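Local coordinates for protein extragenic suppressor (Pyrococcus furiosus, PDB 1XI6) that catalyses the hydrolysis of fructose 1,6-bisphosphate to fructose 6-phosphate and phosphate, using magnesium, and is weakly active on inositol 1-phosphate, at residues A[24-29]-A[123-128]; A[131-136]-A[187-192]; A[135-140]-A[218-223]; A[246-249]-A[253-256]. All blocks are in the same frame, centred on the assembly; numbering follows the deposited sequence.

Interaction 1 (A[24-29]-A[123-128]); sequences DFETTI and IIYEPM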
loop_
_atom_site.group_PDB
_atom_site.type_symbol
_atom_site.label_atom_id
_atom_site.label_comp_id
_atom_site.label_asym_id
_atom_site.label_seq_id
_atom_site.Cartn_x
_atom_site.Cartn_y
_atom_site.Cartn_z
ATOM N N ASP A 24 1.749 -9.477 -15.846
ATOM C CA ASP A 24 1.084 -10.716 -15.440
ATOM C C ASP A 24 -0.290 -10.486 -14.820
ATOM O O ASP A 24 -1.237 -11.209 -15.112
ATOM C CB ASP A 24 1.937 -11.435 -14.400
ATOM C CG ASP A 24 2.818 -12.518 -14.981
ATOM O OD1 ASP A 24 2.830 -12.743 -16.217
ATOM O OD2 ASP A 24 3.514 -13.160 -14.166
ATOM N N PHE A 25 -0.381 -9.485 -13.949
ATOM C CA PHE A 25 -1.614 -9.157 -13.267
ATOM C C PHE A 25 -2.659 -8.658 -14.250
ATOM O O PHE A 25 -3.851 -8.908 -14.068
ATOM C CB PHE A 25 -1.347 -8.092 -12.210
ATOM C CG PHE A 25 -2.532 -7.778 -11.341
ATOM C CD1 PHE A 25 -2.617 -8.300 -10.058
ATOM C CD2 PHE A 25 -3.559 -6.949 -11.796
ATOM C CE1 PHE A 25 -3.705 -8.002 -9.240
ATOM C CE2 PHE A 25 -4.655 -6.652 -10.993
ATOM C CZ PHE A 25 -4.727 -7.173 -9.716
ATOM N N GLU A 26 -2.211 -7.951 -15.285
ATOM C CA GLU A 26 -3.121 -7.360 -16.256
ATOM C C GLU A 26 -3.803 -8.441 -17.084
ATOM O O GLU A 26 -4.989 -8.331 -17.401
ATOM C CB GLU A 26 -2.398 -6.346 -17.151
ATOM C CG GLU A 26 -2.170 -4.965 -16.513
ATOM C CD GLU A 26 -3.382 -4.015 -16.589
ATOM O OE1 GLU A 26 -3.220 -2.830 -16.214
ATOM O OE2 GLU A 26 -4.485 -4.431 -17.021
ATOM N N THR A 27 -3.054 -9.490 -17.408
ATOM C CA THR A 27 -3.554 -10.564 -18.267
ATOM C C THR A 27 -4.280 -11.660 -17.495
ATOM O O THR A 27 -5.235 -12.241 -18.003
ATOM C CB THR A 27 -2.426 -11.207 -19.106
ATOM O OG1 THR A 27 -1.343 -11.583 -18.248
ATOM C CG2 THR A 27 -1.926 -10.237 -20.168
ATOM N N THR A 28 -3.828 -11.916 -16.270
ATOM C CA THR A 28 -4.242 -13.077 -15.481
ATOM C C THR A 28 -5.269 -12.754 -14.384
ATOM O O THR A 28 -6.192 -13.537 -14.166
ATOM C CB THR A 28 -2.996 -13.790 -14.893
ATOM O OG1 THR A 28 -2.148 -14.196 -15.969
ATOM C CG2 THR A 28 -3.354 -15.015 -14.081
ATOM N N ILE A 29 -5.127 -11.622 -13.700
ATOM C CA ILE A 29 -6.073 -11.297 -12.622
ATOM C C ILE A 29 -7.180 -10.304 -13.028
ATOM O O ILE A 29 -8.296 -10.389 -12.534
ATOM C CB ILE A 29 -5.346 -10.929 -11.279
ATOM C CG1 ILE A 29 -4.782 -12.185 -10.620
ATOM C CG2 ILE A 29 -6.295 -10.301 -10.267
ATOM C CD1 ILE A 29 -3.416 -12.553 -11.040
ATOM N N ILE A 123 6.576 0.066 -4.838
ATOM C CA ILE A 123 5.663 0.381 -5.933
ATOM C C ILE A 123 4.201 0.139 -5.568
ATOM O O ILE A 123 3.880 -0.748 -4.780
ATOM C CB ILE A 123 5.986 -0.396 -7.230
ATOM C CG1 ILE A 123 5.802 -1.901 -7.018
ATOM C CG2 ILE A 123 7.394 -0.064 -7.722
ATOM C CD1 ILE A 123 4.997 -2.578 -8.098
ATOM N N ILE A 124 3.326 0.957 -6.138
ATOM C CA ILE A 124 1.902 0.692 -6.142
ATOM C C ILE A 124 1.441 0.849 -7.577
ATOM O O ILE A 124 1.643 1.897 -8.186
ATOM C CB ILE A 124 1.132 1.612 -5.183
ATOM C CG1 ILE A 124 1.445 1.223 -3.743
ATOM C CG2 ILE A 124 -0.372 1.502 -5.420
ATOM C CD1 ILE A 124 1.117 2.252 -2.726
ATOM N N TYR A 125 0.859 -0.211 -8.126
ATOM C CA TYR A 125 0.229 -0.117 -9.429
ATOM C C TYR A 125 -1.291 -0.135 -9.294
ATOM O O TYR A 125 -1.853 -1.019 -8.649
ATOM C CB TYR A 125 0.718 -1.204 -10.396
ATOM C CG TYR A 125 0.095 -1.082 -11.772
ATOM C CD1 TYR A 125 -0.860 -1.995 -12.208
ATOM C CD2 TYR A 125 0.444 -0.029 -12.632
ATOM C CE1 TYR A 125 -1.447 -1.871 -13.475
ATOM C CE2 TYR A 125 -0.141 0.103 -13.901
ATOM C CZ TYR A 125 -1.083 -0.819 -14.314
ATOM O OH TYR A 125 -1.654 -0.706 -15.560
ATOM N N GLU A 126 -1.935 0.853 -9.912
ATOM C CA GLU A 126 -3.386 0.979 -9.893
ATOM C C GLU A 126 -3.962 0.629 -11.260
ATOM O O GLU A 126 -4.015 1.486 -12.131
ATOM C CB GLU A 126 -3.797 2.390 -9.496
ATOM C CG GLU A 126 -5.215 2.476 -9.049
ATOM C CD GLU A 126 -5.784 3.876 -9.045
ATOM O OE1 GLU A 126 -5.035 4.863 -9.190
ATOM O OE2 GLU A 126 -7.015 3.977 -8.892
ATOM N N PRO A 127 -4.393 -0.635 -11.452
ATOM C CA PRO A 127 -4.800 -1.098 -12.782
ATOM C C PRO A 127 -5.884 -0.274 -13.493
ATOM O O PRO A 127 -5.755 -0.055 -14.692
ATOM C CB PRO A 127 -5.261 -2.541 -12.522
ATOM C CG PRO A 127 -4.538 -2.938 -11.304
ATOM C CD PRO A 127 -4.506 -1.717 -10.456
ATOM N N MET A 128 -6.908 0.194 -12.771
ATOM C CA MET A 128 -8.018 0.965 -13.382
ATOM C C MET A 128 -7.606 2.298 -14.003
ATOM O O MET A 128 -8.230 2.756 -14.957
ATOM C CB MET A 128 -9.158 1.219 -12.384
ATOM C CG MET A 128 -9.933 -0.017 -11.945
ATOM S SD MET A 128 -10.500 -1.157 -13.233
ATOM C CE MET A 128 -11.686 -0.141 -14.107
#
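Two torsions bring Y125 and E26 together: Y125 carries its CG anti to the backbone N (chi1 -178°), which extends the phenol toward helix 11-28, while the chain of E26 bends at chi2 (-82°) and turns its carboxylate back toward the strand. The phenol hydroxyl donates to the carboxylate, Y125 OH to E26 OE1 at 2.7 Å, and meets that oxygen nearly along its C-O axis. OE1 lies at the edge of the tyrosine ring, in its plane, and Y125 CE1 is 3.4 Å from the same E26 OE1. Carboxylate and ring planes are 66° apart, so the two flat groups do not stack; the oxygen alone makes the approach.

The apolar half of the contact belongs to F25 and P127, whose side chains cross at about a right angle. Its closest pair is F25 CE2 and P127 CG, at 3.7 Å, and the pyrrolidine comes to the phenyl obliquely. One face of the F25 ring is covered from its own helix by I29 CG2, 3.5 Å above the plane and offset toward the rim. P127 also packs on F107, and D24 pairs with R65 in a salt bridge to helix 53-66. The side chain of F25 comes within about 4 Å of that of L94, a probable ligand of the first magnesium.

With one buried apolar pair and one polar bond, helix 11-28 is packed against the end of strand 118-126, the helix-on-sheet layering of the alpha-beta-alpha-beta-alpha sandwich of the inositol monophosphatase superfamily, beside its probable metal site.

Interaction 2 (A[131-136]-A[187-192]); sequences RFFEGI and ELAYLA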
loop_
_atom_site.group_PDB
_atom_site.type_symbol
_atom_site.label_atom_id
_atom_site.label_comp_id
_atom_site.label_asym_id
_atom_site.label_seq_id
_atom_site.Cartn_x
_atom_site.Cartn_y
_atom_site.Cartn_z
ATOM N N ARG A 131 -1.816 3.538 -13.288
ATOM C CA ARG A 131 -0.903 4.414 -12.579
ATOM C C ARG A 131 0.201 3.642 -11.898
ATOM O O ARG A 131 -0.056 2.720 -11.128
ATOM C CB ARG A 131 -1.659 5.253 -11.557
ATOM C CG ARG A 131 -2.383 6.419 -12.165
ATOM C CD ARG A 131 -2.824 7.337 -11.085
ATOM N NE ARG A 131 -3.763 8.339 -11.564
ATOM C CZ ARG A 131 -4.979 8.525 -11.070
ATOM N NH1 ARG A 131 -5.746 9.469 -11.575
ATOM N NH2 ARG A 131 -5.431 7.780 -10.072
ATOM N N PHE A 132 1.433 4.043 -12.190
ATOM C CA PHE A 132 2.611 3.382 -11.662
ATOM C C PHE A 132 3.303 4.283 -10.659
ATOM O O PHE A 132 4.023 5.190 -11.032
ATOM C CB PHE A 132 3.534 2.983 -12.815
ATOM C CG PHE A 132 4.739 2.190 -12.396
ATOM C CD1 PHE A 132 4.621 1.099 -11.543
ATOM C CD2 PHE A 132 5.998 2.527 -12.876
ATOM C CE1 PHE A 132 5.739 0.370 -11.162
ATOM C CE2 PHE A 132 7.123 1.807 -12.507
ATOM C CZ PHE A 132 6.997 0.727 -11.652
ATOM N N PHE A 133 3.053 4.032 -9.382
ATOM C CA PHE A 133 3.647 4.817 -8.307
ATOM C C PHE A 133 4.964 4.202 -7.862
ATOM O O PHE A 133 5.060 2.992 -7.651
ATOM C CB PHE A 133 2.722 4.898 -7.092
ATOM C CG PHE A 133 1.417 5.583 -7.348
ATOM C CD1 PHE A 133 0.291 4.846 -7.726
ATOM C CD2 PHE A 133 1.294 6.964 -7.180
ATOM C CE1 PHE A 133 -0.931 5.478 -7.955
ATOM C CE2 PHE A 133 0.079 7.607 -7.401
ATOM C CZ PHE A 133 -1.037 6.868 -7.791
ATOM N N GLU A 134 5.974 5.049 -7.712
ATOM C CA GLU A 134 7.284 4.609 -7.257
ATOM C C GLU A 134 7.745 5.375 -6.035
ATOM O O GLU A 134 7.607 6.586 -5.965
ATOM C CB GLU A 134 8.305 4.723 -8.375
ATOM C CG GLU A 134 8.306 3.530 -9.294
ATOM C CD GLU A 134 9.219 3.728 -10.480
ATOM O OE1 GLU A 134 8.916 4.600 -11.326
ATOM O OE2 GLU A 134 10.242 3.015 -10.575
ATOM N N GLY A 135 8.283 4.648 -5.066
ATOM C CA GLY A 135 8.859 5.243 -3.866
ATOM C C GLY A 135 10.305 4.820 -3.788
ATOM O O GLY A 135 10.596 3.650 -3.524
ATOM N N ILE A 136 11.202 5.774 -4.033
ATOM C CA ILE A 136 12.636 5.508 -4.158
ATOM C C ILE A 136 13.420 6.402 -3.179
ATOM O O ILE A 136 13.677 7.586 -3.475
ATOM C CB ILE A 136 13.116 5.718 -5.624
ATOM C CG1 ILE A 136 12.229 4.929 -6.608
ATOM C CG2 ILE A 136 14.593 5.351 -5.763
ATOM C CD1 ILE A 136 12.364 5.323 -8.078
ATOM N N GLU A 187 -4.977 4.590 -1.118
ATOM C CA GLU A 187 -5.316 5.907 -0.600
ATOM C C GLU A 187 -4.070 6.694 -0.203
ATOM O O GLU A 187 -3.989 7.889 -0.462
ATOM C CB GLU A 187 -6.309 5.776 0.544
ATOM C CG GLU A 187 -7.730 5.612 0.043
ATOM C CD GLU A 187 -8.597 4.809 0.982
ATOM O OE1 GLU A 187 -9.404 5.405 1.732
ATOM O OE2 GLU A 187 -8.472 3.573 0.971
ATOM N N LEU A 188 -3.101 6.008 0.399
ATOM C CA LEU A 188 -1.781 6.576 0.687
ATOM C C LEU A 188 -1.069 7.088 -0.567
ATOM O O LEU A 188 -0.393 8.118 -0.525
ATOM C CB LEU A 188 -0.894 5.552 1.405
ATOM C CG LEU A 188 -1.256 5.131 2.835
ATOM C CD1 LEU A 188 -0.524 3.858 3.233
ATOM C CD2 LEU A 188 -0.989 6.248 3.845
ATOM N N ALA A 189 -1.224 6.369 -1.679
ATOM C CA ALA A 189 -0.640 6.784 -2.960
ATOM C C ALA A 189 -1.328 8.035 -3.492
ATOM O O ALA A 189 -0.700 8.850 -4.165
ATOM C CB ALA A 189 -0.689 5.647 -3.994
ATOM N N TYR A 190 -2.612 8.179 -3.173
ATOM C CA TYR A 190 -3.371 9.365 -3.550
ATOM C C TYR A 190 -2.904 10.600 -2.799
ATOM O O TYR A 190 -2.850 11.687 -3.375
ATOM C CB TYR A 190 -4.867 9.148 -3.350
ATOM C CG TYR A 190 -5.526 8.325 -4.435
ATOM C CD1 TYR A 190 -6.825 7.859 -4.278
ATOM C CD2 TYR A 190 -4.856 8.009 -5.619
ATOM C CE1 TYR A 190 -7.446 7.103 -5.275
ATOM C CE2 TYR A 190 -5.467 7.261 -6.618
ATOM C CZ TYR A 190 -6.758 6.813 -6.436
ATOM O OH TYR A 190 -7.366 6.070 -7.405
ATOM N N LEU A 191 -2.570 10.424 -1.519
ATOM C CA LEU A 191 -1.923 11.459 -0.717
ATOM C C LEU A 191 -0.605 11.925 -1.347
ATOM O O LEU A 191 -0.383 13.128 -1.499
ATOM C CB LEU A 191 -1.696 10.955 0.710
ATOM C CG LEU A 191 -0.806 11.714 1.710
ATOM C CD1 LEU A 191 -1.249 13.157 1.907
ATOM C CD2 LEU A 191 -0.762 10.979 3.052
ATOM N N ALA A 192 0.246 10.971 -1.719
ATOM C CA ALA A 192 1.545 11.252 -2.347
ATOM C C ALA A 192 1.407 11.978 -3.681
ATOM O O ALA A 192 2.360 12.571 -4.184
ATOM C CB ALA A 192 2.323 9.954 -2.540
#
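The F133 ring has the methyl group of A189 squarely over one face: A189 CB stands 3.7 Å from the centroid of the F133 ring and only 1° off the ring normal, a CH-pi contact. The contact belongs to the layered inositol monophosphatase fold, in which helix 184-193 lies against the large sheet through strand 131-136. All six ring carbons are nearly equidistant from the methyl, as its central position requires. F133 CG lies anti to the carbonyl carbon (chi1 -63°), which turns the ring toward the helix.

A second pair of flat groups, the R131 guanidinium and the Y190 ring, is turned 82° plane to plane. R131 NH2 comes obliquely to Y190 CE2 at 3.5 Å, and Y190 OH sits at the guanidinium edge, in its plane, 3.7 Å from R131 NH2. This is contact without a bond between the two; the polar ends are joined by E126, outside both segments on neighbouring strand 118-126. E126 OE1 forms a salt bridge with R131 NH2 and E126 OE2 a hydrogen bond with Y190 OH, so one carboxylate connects strand to helix. Beside the methyl, the backbone carbonyl adds one further touch at the rim: A189 O is 3.6 Å from F133 CE2.

Interaction 3 (A[135-140]-A[218-223]); sequences GIPGEG and AKEAGA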
loop_
_atom_site.group_PDB
_atom_site.type_symbol
_atom_site.label_atom_id
_atom_site.label_comp_id
_atom_site.label_asym_id
_atom_site.label_seq_id
_atom_site.Cartn_x
_atom_site.Cartn_y
_atom_site.Cartn_z
ATOM N N GLY A 135 8.283 4.648 -5.066
ATOM C CA GLY A 135 8.859 5.243 -3.866
ATOM C C GLY A 135 10.305 4.820 -3.788
ATOM O O GLY A 135 10.596 3.650 -3.524
ATOM N N ILE A 136 11.202 5.774 -4.033
ATOM C CA ILE A 136 12.636 5.508 -4.158
ATOM C C ILE A 136 13.420 6.402 -3.179
ATOM O O ILE A 136 13.677 7.586 -3.475
ATOM C CB ILE A 136 13.116 5.718 -5.624
ATOM C CG1 ILE A 136 12.229 4.929 -6.608
ATOM C CG2 ILE A 136 14.593 5.351 -5.763
ATOM C CD1 ILE A 136 12.364 5.323 -8.078
ATOM N N PRO A 137 13.779 5.854 -1.993
ATOM C CA PRO A 137 14.604 6.590 -1.021
ATOM C C PRO A 137 15.833 7.250 -1.652
ATOM O O PRO A 137 16.552 6.608 -2.438
ATOM C CB PRO A 137 14.988 5.503 -0.014
ATOM C CG PRO A 137 13.764 4.653 0.014
ATOM C CD PRO A 137 13.411 4.528 -1.459
ATOM N N GLY A 138 16.036 8.529 -1.322
ATOM C CA GLY A 138 17.115 9.326 -1.905
ATOM C C GLY A 138 16.855 9.682 -3.356
ATOM O O GLY A 138 17.796 9.896 -4.124
ATOM N N GLU A 139 15.572 9.730 -3.726
ATOM C CA GLU A 139 15.108 10.197 -5.045
ATOM C C GLU A 139 13.692 10.777 -4.955
ATOM O O GLU A 139 13.319 11.629 -5.761
ATOM C CB GLU A 139 15.132 9.070 -6.081
ATOM C CG GLU A 139 16.450 8.888 -6.817
ATOM C CD GLU A 139 16.346 7.870 -7.961
ATOM O OE1 GLU A 139 17.120 6.874 -7.961
ATOM O OE2 GLU A 139 15.486 8.066 -8.862
ATOM N N GLY A 140 12.917 10.308 -3.980
ATOM C CA GLY A 140 11.539 10.751 -3.795
ATOM C C GLY A 140 10.489 9.882 -4.481
ATOM O O GLY A 140 10.796 8.812 -5.019
ATOM N N ALA A 218 4.414 7.623 0.274
ATOM C CA ALA A 218 3.903 8.846 0.889
ATOM C C ALA A 218 4.995 9.639 1.609
ATOM O O ALA A 218 5.070 10.865 1.451
ATOM C CB ALA A 218 2.756 8.540 1.831
ATOM N N LYS A 219 5.839 8.948 2.384
ATOM C CA LYS A 219 6.933 9.612 3.106
ATOM C C LYS A 219 7.846 10.315 2.111
ATOM O O LYS A 219 8.180 11.482 2.303
ATOM C CB LYS A 219 7.719 8.638 4.000
ATOM N N GLU A 220 8.208 9.606 1.042
ATOM C CA GLU A 220 9.075 10.122 -0.023
ATOM C C GLU A 220 8.468 11.286 -0.803
ATOM O O GLU A 220 9.142 11.893 -1.642
ATOM C CB GLU A 220 9.429 9.009 -1.015
ATOM C CG GLU A 220 10.382 7.960 -0.478
ATOM C CD GLU A 220 11.809 8.462 -0.313
ATOM O OE1 GLU A 220 12.405 8.184 0.749
ATOM O OE2 GLU A 220 12.340 9.119 -1.238
ATOM N N ALA A 221 7.198 11.584 -0.544
ATOM C CA ALA A 221 6.522 12.680 -1.216
ATOM C C ALA A 221 6.194 13.813 -0.244
ATOM O O ALA A 221 5.539 14.787 -0.630
ATOM C CB ALA A 221 5.270 12.176 -1.896
ATOM N N GLY A 222 6.648 13.680 1.005
ATOM C CA GLY A 222 6.426 14.685 2.040
ATOM C C GLY A 222 5.407 14.340 3.117
ATOM O O GLY A 222 5.212 15.110 4.056
ATOM N N ALA A 223 4.747 13.192 3.005
ATOM C CA ALA A 223 3.767 12.788 4.013
ATOM C C ALA A 223 4.435 12.730 5.399
ATOM O O ALA A 223 5.645 12.471 5.511
#
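E220, just past helix 208-219, reaches with its carboxylate into the hairpin turn joining strands 131-136 and 140-143, where a classic beta bulge sets E139 and G140 both opposite I136. Polar contacts come first. G140 N donates to E220 OE2 at 3.0 Å, but the N-H...O angle of 123° marks the bond as weak, and the same N-H already serves I136 O within the hairpin. I136 O and E220 OE2 are both acceptors and, though close, are not hydrogen-bonded.

Packing is the second kind. The chain of E220 is bent at chi2 (-72°), which lays the carboxylate beside P137: E220 OE1 is 3.2 Å from P137 CA, and the two side chains cross at about a right angle. Were E220 replaced by alanine, the carboxylate would be gone, which would probably leave G140 N without its weak second acceptor and open a gap beside P137.

Backbone bonds fix the partner segment. Helix 208-219 runs out in a Schellman motif, with A223 N to A218 O at 2.8 Å and G222 N to K219 O at 3.0 Å; A218 O also accepts from A221 N. G222, with positive phi, makes the turn. The two backbones themselves meet where glycine leaves room: G140 CA lies 3.4 Å from E220 O, in a CA-H...O contact with an angle of 120° at the hydrogen.

Interaction 4 (A[246-249]-A[253-256]); sequences IAVN and LLKT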
loop_
_atom_site.group_PDB
_atom_site.type_symbol
_atom_site.label_atom_id
_atom_site.label_comp_id
_atom_site.label_asym_id
_atom_site.label_seq_id
_atom_site.Cartn_x
_atom_site.Cartn_y
_atom_site.Cartn_z
ATOM N N ILE A 246 -1.913 7.689 10.720
ATOM C CA ILE A 246 -2.242 9.090 10.602
ATOM C C ILE A 246 -1.152 9.598 9.679
ATOM O O ILE A 246 -0.021 9.885 10.106
ATOM C CB ILE A 246 -2.266 9.802 11.972
ATOM C CG1 ILE A 246 -3.493 9.352 12.771
ATOM C CG2 ILE A 246 -2.298 11.322 11.804
ATOM C CD1 ILE A 246 -3.208 9.003 14.204
ATOM N N ALA A 247 -1.489 9.644 8.394
ATOM C CA ALA A 247 -0.570 10.103 7.372
ATOM C C ALA A 247 -1.170 11.381 6.837
ATOM O O ALA A 247 -2.347 11.402 6.482
ATOM C CB ALA A 247 -0.429 9.070 6.292
ATOM N N VAL A 248 -0.374 12.448 6.801
ATOM C CA VAL A 248 -0.924 13.797 6.604
ATOM C C VAL A 248 -0.036 14.747 5.825
ATOM O O VAL A 248 1.131 14.462 5.531
ATOM C CB VAL A 248 -1.316 14.509 7.946
ATOM C CG1 VAL A 248 -2.555 13.888 8.554
ATOM C CG2 VAL A 248 -0.144 14.527 8.938
ATOM N N ASN A 249 -0.641 15.897 5.545
ATOM C CA ASN A 249 -0.162 16.905 4.619
ATOM C C ASN A 249 0.890 17.834 5.199
ATOM O O ASN A 249 1.775 18.298 4.475
ATOM C CB ASN A 249 -1.356 17.766 4.203
ATOM C CG ASN A 249 -1.352 18.085 2.739
ATOM O OD1 ASN A 249 -0.397 17.768 2.025
ATOM N ND2 ASN A 249 -2.425 18.712 2.266
ATOM N N LEU A 253 -2.097 20.278 10.235
ATOM C CA LEU A 253 -3.064 19.184 10.121
ATOM C C LEU A 253 -2.791 18.039 11.094
ATOM O O LEU A 253 -3.724 17.555 11.755
ATOM C CB LEU A 253 -3.128 18.656 8.677
ATOM C CG LEU A 253 -4.170 17.572 8.327
ATOM C CD1 LEU A 253 -5.611 17.967 8.696
ATOM C CD2 LEU A 253 -4.063 17.178 6.841
ATOM N N LEU A 254 -1.526 17.613 11.180
ATOM C CA LEU A 254 -1.138 16.548 12.113
ATOM C C LEU A 254 -1.537 16.895 13.557
ATOM O O LEU A 254 -2.216 16.089 14.236
ATOM C CB LEU A 254 0.360 16.246 12.009
ATOM C CG LEU A 254 1.024 15.222 12.952
ATOM C CD1 LEU A 254 0.351 13.833 12.972
ATOM C CD2 LEU A 254 2.509 15.087 12.600
ATOM N N LYS A 255 -1.126 18.094 14.001
ATOM C CA LYS A 255 -1.474 18.626 15.334
ATOM C C LYS A 255 -2.985 18.531 15.553
ATOM O O LYS A 255 -3.432 17.877 16.511
ATOM C CB LYS A 255 -0.970 20.073 15.520
ATOM N N THR A 256 -3.741 19.158 14.640
ATOM C CA THR A 256 -5.210 19.120 14.605
ATOM C C THR A 256 -5.752 17.722 14.936
ATOM O O THR A 256 -6.538 17.554 15.874
ATOM C CB THR A 256 -5.751 19.540 13.216
ATOM O OG1 THR A 256 -5.002 20.657 12.705
ATOM C CG2 THR A 256 -7.234 19.883 13.285
#
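L253, which packs on V248 and N249, has its backbone N hydrogen-bonded to OG of S250, a polar bond that ties the first turn of helix 251-257 to the residue just before it. Across the contact itself the evidence is purely apolar. L253 CD2 touches two residues in succession, lying 3.8 Å from N249 CB and 4.0 Å from V248 CB, and V248 CG1 also meets L253 CG, the two side chains crossing obliquely.

The other methyl of V248 meets the next leucine. CG2 occupies the crowded position between backbone N and carbonyl carbon, and from there V248 CG2 reaches L254 CB at 3.6 Å; the two side chains cross at about a right angle. L254, with CG anti to the backbone N (chi1 176°), sends CD1 to I246, two residues before V248 on the strand, where L254 CD1 and I246 CG2 are 3.8 Å apart. V248 thus divides its two branches between consecutive leucines, and I246, on the same side of the strand, continues the patch. Exchanging V248 for a glycine would remove both methyls and is likely to leave a gap between L253 and L254, with both leucines freer to turn.

In the fold, strand 243-248 runs between strands 198-202 and 224-226 of the smaller sheet, and L254 also packs on L224. Helix 251-257 covers the side bearing I246 and V248, while A247 on the other side packs against L188 and L191 of helix 184-193.

How the interactions relate
From the N terminus, interaction 1 closes the first long loop, returning strand 118-126 to helix 11-28 across some 93 residues. Strand 131-136, next in the chain and adjacent in the large sheet, then opens both interaction 2 and interaction 3, which share G135 and I136. Interaction 2 closes first, on helix 184-193; interaction 3 reaches further, to the end of helix 208-219, so the two spans overlap, and A192 packs on A218 and A221. Interaction 4 follows in series as a short local closure. Its A247 meets L188 and L191, so helix 184-193 lies between the large sheet and the smaller one as part of the layer there.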